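Local coordinates for esterase family protein (Staphylococcus aureus, PDB 7L0A) that probably hydrolyses S-formylglutathione to formate and glutathione, as a serine carboxylic ester hydrolase of the esterase D family with an alpha/beta-hydrolase fold, at residues B[206-211]-B[234-239]; B[14-19]-B[103-108]; B[138-143]-B[200-205]. One frame throughout, in Å; residues are numbered along the deposited sequence.

Contact 1 of 3, residues B[206-211]-B[234-239]; sequences LIMCGK and QFEDGP
Ile207 N donates almost straight to Gln234 O at 2.8 Å, and Ile207 O takes Glu236 N, so one residue of strand 204-210 grips strand 234-238 in both directions. The pair is parallel, the last two strands of the alpha/beta-hydrolase sheet, joined through helix 216-228 in a beta-alpha-beta crossover. Cys209 N reaches Glu236 O only weakly (3.3 Å), and the strands diverge before Lys211 N closes on Gly238 O at 2.8 Å; Gly238 N is buried without a partner.

On the face of Ile207 and Phe235, the ring, its CG anti to the backbone N (chi1 -179°), leans across Ile207: CG2 meets the ring edge in plane at CD1, 3.8 Å away. Cys209, on this face, lies beside Asp213 of the predicted charge relay. On the other face, the side chains of Met208 and Glu236 run side by side, and the thioether chain bends at chi3 (74°), bringing CE to 3.6 Å from Glu236 OE1, an oxygen salt-bridged to Arg253 of helix 244-259. Asp237 OD2 is hydrogen-bonded to Tyr216. The extended Lys211 chain passes over Gly238 O; its CE comes 3.6 Å from Asp237 OD2, while NZ stays 4.4 Å from Asp237 OD1, beyond a salt bridge.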
# COMPACT_ATOMS: atom_id res chain seq x y z
N LEU B 206 24.58 14.64 1.12
CA LEU B 206 24.22 15.91 0.50
C LEU B 206 23.43 16.68 1.55
O LEU B 206 22.33 16.26 1.93
CB LEU B 206 23.42 15.70 -0.79
CG LEU B 206 22.85 16.99 -1.35
CD1 LEU B 206 23.91 17.96 -1.77
CD2 LEU B 206 21.92 16.64 -2.53
N ILE B 207 24.01 17.77 2.05
CA ILE B 207 23.40 18.57 3.10
C ILE B 207 22.96 19.89 2.49
O ILE B 207 23.75 20.54 1.81
CB ILE B 207 24.37 18.78 4.28
CG1 ILE B 207 24.79 17.42 4.84
CG2 ILE B 207 23.77 19.70 5.32
CD1 ILE B 207 25.93 17.48 5.84
N MET B 208 21.71 20.27 2.72
CA MET B 208 21.16 21.47 2.09
C MET B 208 20.44 22.31 3.14
O MET B 208 19.78 21.79 4.04
CB MET B 208 20.20 21.13 0.93
CG MET B 208 20.64 19.95 0.09
SD MET B 208 19.54 19.64 -1.35
CE MET B 208 20.04 20.99 -2.37
N CYS B 209 20.58 23.63 3.02
CA CYS B 209 19.83 24.55 3.87
C CYS B 209 19.72 25.89 3.16
O CYS B 209 20.66 26.33 2.49
CB CYS B 209 20.54 24.70 5.23
SG CYS B 209 19.60 25.51 6.50
N GLY B 210 18.60 26.56 3.33
CA GLY B 210 18.45 27.90 2.81
C GLY B 210 19.10 28.92 3.72
O GLY B 210 19.09 28.80 4.94
N LYS B 211 19.60 29.99 3.10
CA LYS B 211 20.38 30.99 3.83
C LYS B 211 19.56 31.80 4.83
O LYS B 211 20.14 32.40 5.74
CB LYS B 211 21.09 31.93 2.85
CG LYS B 211 22.18 31.23 2.05
CD LYS B 211 22.85 32.17 1.07
CE LYS B 211 24.06 31.50 0.44
NZ LYS B 211 24.76 32.42 -0.50
N GLN B 234 28.75 16.91 0.41
CA GLN B 234 28.42 18.05 -0.43
C GLN B 234 27.44 18.93 0.32
O GLN B 234 26.50 18.42 0.94
CB GLN B 234 27.81 17.61 -1.75
CG GLN B 234 28.80 16.91 -2.64
CD GLN B 234 28.14 16.28 -3.83
OE1 GLN B 234 28.07 15.05 -3.94
NE2 GLN B 234 27.63 17.11 -4.74
N PHE B 235 27.66 20.24 0.26
CA PHE B 235 26.73 21.20 0.85
C PHE B 235 26.22 22.17 -0.21
O PHE B 235 27.02 22.74 -0.95
CB PHE B 235 27.38 21.99 1.97
CG PHE B 235 26.47 22.98 2.63
CD1 PHE B 235 25.50 22.56 3.50
CD2 PHE B 235 26.62 24.34 2.41
CE1 PHE B 235 24.66 23.48 4.15
CE2 PHE B 235 25.80 25.25 3.06
CZ PHE B 235 24.83 24.82 3.93
N GLU B 236 24.91 22.36 -0.25
CA GLU B 236 24.28 23.26 -1.22
C GLU B 236 23.37 24.21 -0.45
O GLU B 236 22.54 23.77 0.35
CB GLU B 236 23.56 22.47 -2.30
CG GLU B 236 24.57 21.76 -3.20
CD GLU B 236 23.98 20.92 -4.30
OE1 GLU B 236 22.81 21.14 -4.68
OE2 GLU B 236 24.72 20.04 -4.80
N ASP B 237 23.59 25.50 -0.63
CA ASP B 237 22.74 26.50 -0.03
C ASP B 237 22.32 27.47 -1.12
O ASP B 237 22.67 27.33 -2.30
CB ASP B 237 23.43 27.21 1.14
CG ASP B 237 24.71 27.93 0.74
OD1 ASP B 237 25.01 28.01 -0.47
OD2 ASP B 237 25.41 28.43 1.66
N GLY B 238 21.55 28.45 -0.72
CA GLY B 238 20.96 29.38 -1.64
C GLY B 238 19.89 30.11 -0.88
O GLY B 238 19.67 29.89 0.31
N PRO B 239 19.19 31.01 -1.56
CA PRO B 239 18.05 31.67 -0.92
C PRO B 239 17.02 30.62 -0.54
O PRO B 239 16.79 29.65 -1.26
CB PRO B 239 17.55 32.63 -2.00
CG PRO B 239 18.06 32.05 -3.27
CD PRO B 239 19.36 31.42 -2.96

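Contact 2 of 3, residues B[14-19]-B[103-108]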
# COMPACT_ATOMS: atom_id res chain seq x y z
N LEU B 14 -1.51 3.64 3.14
CA LEU B 14 -1.57 2.44 3.96
C LEU B 14 -1.74 2.81 5.43
O LEU B 14 -0.99 3.62 5.96
CB LEU B 14 -0.27 1.62 3.75
CG LEU B 14 -0.10 0.23 4.35
CD1 LEU B 14 0.86 -0.56 3.46
CD2 LEU B 14 0.41 0.28 5.79
N ASN B 15 -2.73 2.19 6.07
CA ASN B 15 -3.02 2.36 7.50
C ASN B 15 -2.79 1.00 8.14
O ASN B 15 -3.43 0.03 7.76
CB ASN B 15 -4.47 2.84 7.70
CG ASN B 15 -4.82 3.12 9.13
OD1 ASN B 15 -4.38 2.44 10.04
ND2 ASN B 15 -5.67 4.12 9.34
N TYR B 16 -1.87 0.92 9.10
CA TYR B 16 -1.55 -0.38 9.69
C TYR B 16 -1.33 -0.21 11.18
O TYR B 16 -1.07 0.89 11.66
CB TYR B 16 -0.32 -1.04 9.02
CG TYR B 16 1.02 -0.49 9.41
CD1 TYR B 16 1.42 0.81 9.08
CD2 TYR B 16 1.87 -1.25 10.19
CE1 TYR B 16 2.67 1.31 9.49
CE2 TYR B 16 3.09 -0.76 10.61
CZ TYR B 16 3.48 0.51 10.27
OH TYR B 16 4.70 1.01 10.69
N HIS B 17 -1.47 -1.30 11.92
CA HIS B 17 -1.08 -1.31 13.33
C HIS B 17 0.43 -1.55 13.46
O HIS B 17 0.95 -2.55 12.98
CB HIS B 17 -1.84 -2.39 14.09
CG HIS B 17 -1.53 -2.39 15.55
ND1 HIS B 17 -0.49 -3.11 16.09
CD2 HIS B 17 -2.10 -1.72 16.57
CE1 HIS B 17 -0.45 -2.91 17.39
NE2 HIS B 17 -1.41 -2.06 17.71
N SER B 18 1.13 -0.60 14.07
CA SER B 18 2.56 -0.68 14.27
C SER B 18 2.89 -1.43 15.55
O SER B 18 2.49 -0.98 16.63
CB SER B 18 3.14 0.72 14.35
OG SER B 18 4.47 0.71 14.81
N PRO B 19 3.56 -2.59 15.46
CA PRO B 19 4.02 -3.29 16.69
C PRO B 19 4.94 -2.44 17.53
O PRO B 19 4.90 -2.51 18.77
CB PRO B 19 4.73 -4.52 16.15
CG PRO B 19 4.31 -4.68 14.72
CD PRO B 19 3.89 -3.31 14.21
N ILE B 103 11.05 3.94 12.54
CA ILE B 103 11.46 4.14 11.16
C ILE B 103 12.10 2.86 10.61
O ILE B 103 11.88 2.50 9.44
CB ILE B 103 12.39 5.35 11.02
CG1 ILE B 103 11.67 6.65 11.37
CG2 ILE B 103 12.88 5.48 9.56
CD1 ILE B 103 10.42 6.90 10.58
N LEU B 104 12.82 2.12 11.44
CA LEU B 104 13.41 0.87 10.97
C LEU B 104 12.34 -0.19 10.74
O LEU B 104 12.47 -1.02 9.84
CB LEU B 104 14.49 0.39 11.94
CG LEU B 104 15.71 1.30 11.93
CD1 LEU B 104 16.68 0.85 13.00
CD2 LEU B 104 16.42 1.33 10.59
N GLU B 105 11.27 -0.17 11.53
CA GLU B 105 10.13 -1.04 11.27
C GLU B 105 9.49 -0.71 9.93
O GLU B 105 9.17 -1.62 9.15
CB GLU B 105 9.10 -0.90 12.40
CG GLU B 105 7.74 -1.53 12.03
CD GLU B 105 6.66 -1.19 13.03
OE1 GLU B 105 5.78 -0.42 12.69
OE2 GLU B 105 6.76 -1.66 14.21
N VAL B 106 9.27 0.58 9.65
CA VAL B 106 8.67 0.96 8.37
C VAL B 106 9.55 0.44 7.23
O VAL B 106 9.06 -0.15 6.26
CB VAL B 106 8.47 2.48 8.27
CG1 VAL B 106 8.02 2.85 6.88
CG2 VAL B 106 7.45 2.95 9.30
N TYR B 107 10.86 0.66 7.35
CA TYR B 107 11.81 0.17 6.35
C TYR B 107 11.63 -1.32 6.12
O TYR B 107 11.47 -1.78 4.98
CB TYR B 107 13.25 0.49 6.79
CG TYR B 107 14.28 0.03 5.78
CD1 TYR B 107 14.66 -1.31 5.68
CD2 TYR B 107 14.86 0.94 4.90
CE1 TYR B 107 15.57 -1.73 4.69
CE2 TYR B 107 15.79 0.54 3.95
CZ TYR B 107 16.14 -0.79 3.84
OH TYR B 107 17.04 -1.20 2.87
N ASP B 108 11.63 -2.10 7.21
CA ASP B 108 11.55 -3.55 7.08
C ASP B 108 10.22 -3.97 6.46
O ASP B 108 10.19 -4.80 5.55
CB ASP B 108 11.75 -4.20 8.45
CG ASP B 108 13.20 -4.18 8.91
OD1 ASP B 108 14.11 -3.84 8.11
OD2 ASP B 108 13.43 -4.52 10.10
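Glu105 OE1 is held by two hydroxyls at once: Tyr16 OH donates to its anti lone pair and Ser18 OG to its syn lone pair, each at 2.7 Å. The glutamate reaches out from helix 99-113 with CG anti to the backbone N (chi1 166°) and the chain extended beyond, meeting the tyrosine coming from the opposite direction. OE1 lies in the plane of the Tyr16 ring, at its hydroxyl edge, 3.4 Å from CE2, while ring and carboxylate planes stand 73° apart. The other oxygen, OE2, is taken by Thr20 OG1 and rests 3.3 Å from Pro19 CD, and Ser18 OG also bonds Ile21 N, which links the carboxylate to the backbone of the turn. With donors on both oxygens, the carboxylate is fixed against rotation, and three hydroxyls would favour its charged form in this buried place.

In the fold, the contact ties strand 9-17, outermost in this subunit's sheet, and the turn after it to a helix packed over the alpha/beta-hydrolase sheet. Val106, the next residue on that helix, sets CG2 3.6 Å from Tyr16 OH and packs on Met51, Ile81 and Pro83 of the central strands. Beyond the strand edge, Leu14 and Asn15 pair antiparallel with a strand of the second subunit, continuing the sheet across the interface.

Contact 3 of 3, residues B[138-143]-B[200-205]; sequences FALTQG and KQIPKL
Leu140 CG and Ile202 CG1 both lie anti to their own carbonyl carbon (chi1 -60° and -59°), and the isoleucine chain runs on extended, which brings two branched ends together: Leu140 CD2 and Ile202 CD1 meet at 4.2 Å, although the leucine's CB points away from the 200-205 segment. Beside them the Pro203 ring fits against helix 130-141 at Ala139. Its CD lies 3.0 Å from Ala139 O, a close approach of ring methylene to carbonyl, and 3.9 Å from Ala139 CB, which also comes within 4.4 Å of Leu205 CD2.

No direct hydrogen bond crosses the contact. Instead a water donates to two carbonyls, Ala139 O at 2.8 Å and Gln201 O at an unusually short, doubtful 2.5 Å, bridging the helix to the segment leading into strand 204-210. Gln201 O is approached by Gly143 too, whose CA lies 3.3 Å away in a CA-H...O contact with an angle of 164° at the hydrogen. Gly143 has no side chain, and its CA sits directly against the carbonyl.

The contact is structural packing of the alpha/beta-hydrolase core, where the helix that follows the predicted nucleophile meets the entry to strand 204-210, next to the outermost strand 234-238. Helix 188-197 covers Leu140 through Leu191, Leu192 and Ala195; Ala149 of the neighbouring strand 148-152 lies against Ala139, Pro203 and Leu205.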
# COMPACT_ATOMS: atom_id res chain seq x y z
N PHE B 138 20.21 8.20 11.24
CA PHE B 138 20.22 6.93 10.51
C PHE B 138 21.48 6.80 9.66
O PHE B 138 22.02 5.70 9.54
CB PHE B 138 18.94 6.77 9.66
CG PHE B 138 17.70 6.57 10.50
CD1 PHE B 138 17.56 5.45 11.30
CD2 PHE B 138 16.70 7.51 10.48
CE1 PHE B 138 16.43 5.28 12.08
CE2 PHE B 138 15.55 7.36 11.26
CZ PHE B 138 15.44 6.25 12.07
N ALA B 139 21.96 7.89 9.08
CA ALA B 139 23.21 7.83 8.34
C ALA B 139 24.38 7.36 9.20
O ALA B 139 25.27 6.66 8.69
CB ALA B 139 23.55 9.19 7.73
N LEU B 140 24.40 7.74 10.47
CA LEU B 140 25.52 7.45 11.34
C LEU B 140 25.33 6.20 12.20
O LEU B 140 26.29 5.81 12.86
CB LEU B 140 25.79 8.65 12.26
CG LEU B 140 26.14 9.97 11.58
CD1 LEU B 140 26.14 11.17 12.51
CD2 LEU B 140 27.52 9.88 10.89
N THR B 141 24.15 5.59 12.19
CA THR B 141 23.89 4.34 12.91
C THR B 141 23.48 3.18 12.01
O THR B 141 23.61 2.02 12.43
CB THR B 141 22.81 4.54 13.98
OG1 THR B 141 21.58 4.94 13.33
CG2 THR B 141 23.24 5.60 15.00
N GLN B 142 22.95 3.46 10.82
CA GLN B 142 22.53 2.47 9.84
C GLN B 142 23.23 2.71 8.50
O GLN B 142 22.60 2.59 7.43
CB GLN B 142 21.01 2.52 9.68
CG GLN B 142 20.26 2.19 10.96
CD GLN B 142 20.25 0.71 11.28
OE1 GLN B 142 20.23 -0.13 10.37
NE2 GLN B 142 20.23 0.38 12.56
N GLY B 143 24.51 3.08 8.55
CA GLY B 143 25.28 3.38 7.35
C GLY B 143 25.42 2.23 6.37
O GLY B 143 25.69 2.47 5.19
N LYS B 200 32.75 2.75 10.71
CA LYS B 200 31.46 2.46 10.12
C LYS B 200 31.36 3.12 8.76
O LYS B 200 31.95 4.18 8.51
CB LYS B 200 30.32 2.91 11.04
CG LYS B 200 30.00 1.90 12.16
CD LYS B 200 29.47 0.57 11.60
CE LYS B 200 29.59 -0.57 12.62
NZ LYS B 200 29.18 -0.15 13.99
N GLN B 201 30.68 2.43 7.85
CA GLN B 201 30.25 3.02 6.60
C GLN B 201 29.39 4.25 6.89
O GLN B 201 28.45 4.18 7.68
CB GLN B 201 29.45 1.99 5.82
CG GLN B 201 30.03 1.63 4.49
CD GLN B 201 29.40 0.39 3.89
OE1 GLN B 201 28.76 -0.41 4.59
NE2 GLN B 201 29.57 0.22 2.59
N ILE B 202 29.72 5.37 6.26
CA ILE B 202 28.88 6.57 6.30
C ILE B 202 28.34 6.78 4.90
O ILE B 202 29.12 6.78 3.93
CB ILE B 202 29.66 7.81 6.76
CG1 ILE B 202 30.24 7.58 8.17
CG2 ILE B 202 28.76 9.06 6.76
CD1 ILE B 202 31.00 8.77 8.72
N PRO B 203 27.04 6.95 4.74
CA PRO B 203 26.48 7.20 3.39
C PRO B 203 27.08 8.46 2.78
O PRO B 203 27.51 9.38 3.48
CB PRO B 203 24.99 7.37 3.64
CG PRO B 203 24.72 6.72 4.99
CD PRO B 203 25.99 6.92 5.78
N LYS B 204 27.08 8.52 1.45
CA LYS B 204 27.37 9.79 0.79
C LYS B 204 26.35 10.83 1.27
O LYS B 204 25.15 10.57 1.31
CB LYS B 204 27.33 9.62 -0.72
CG LYS B 204 28.12 10.66 -1.50
CD LYS B 204 28.26 10.27 -2.97
CE LYS B 204 28.76 11.44 -3.80
NZ LYS B 204 28.87 11.11 -5.24
N LEU B 205 26.85 12.01 1.64
CA LEU B 205 26.03 13.06 2.24
C LEU B 205 25.84 14.24 1.31
O LEU B 205 26.82 14.80 0.78
CB LEU B 205 26.69 13.55 3.53
CG LEU B 205 26.76 12.55 4.68
CD1 LEU B 205 27.63 13.16 5.79
CD2 LEU B 205 25.37 12.23 5.20
O HOH W 1 27.42 5.13 9.73

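All three contacts reach the same mixed sheet. Contact 2 lies at strand 9-17 and contact 1 at strand 234-238, the outermost strands within the chain, their centres 31 Å apart on opposite sides of the chain's centre. Contacts 1 and 3 share strand 204-210 and join where Gln234 N lies 2.9 Å from Leu205 O, a probable hydrogen bond. Contact 3 also touches contact 2, Phe138 CZ coming 3.3 Å from Ile103 CB. Contact 1 lies nearest the predicted charge relay of Ser129, Asp213 and His242: the Cys209 side chain is about 4 Å from that of Asp213 and about 6 Å from that of His242. Contacts 2 and 3 lie away from these residues.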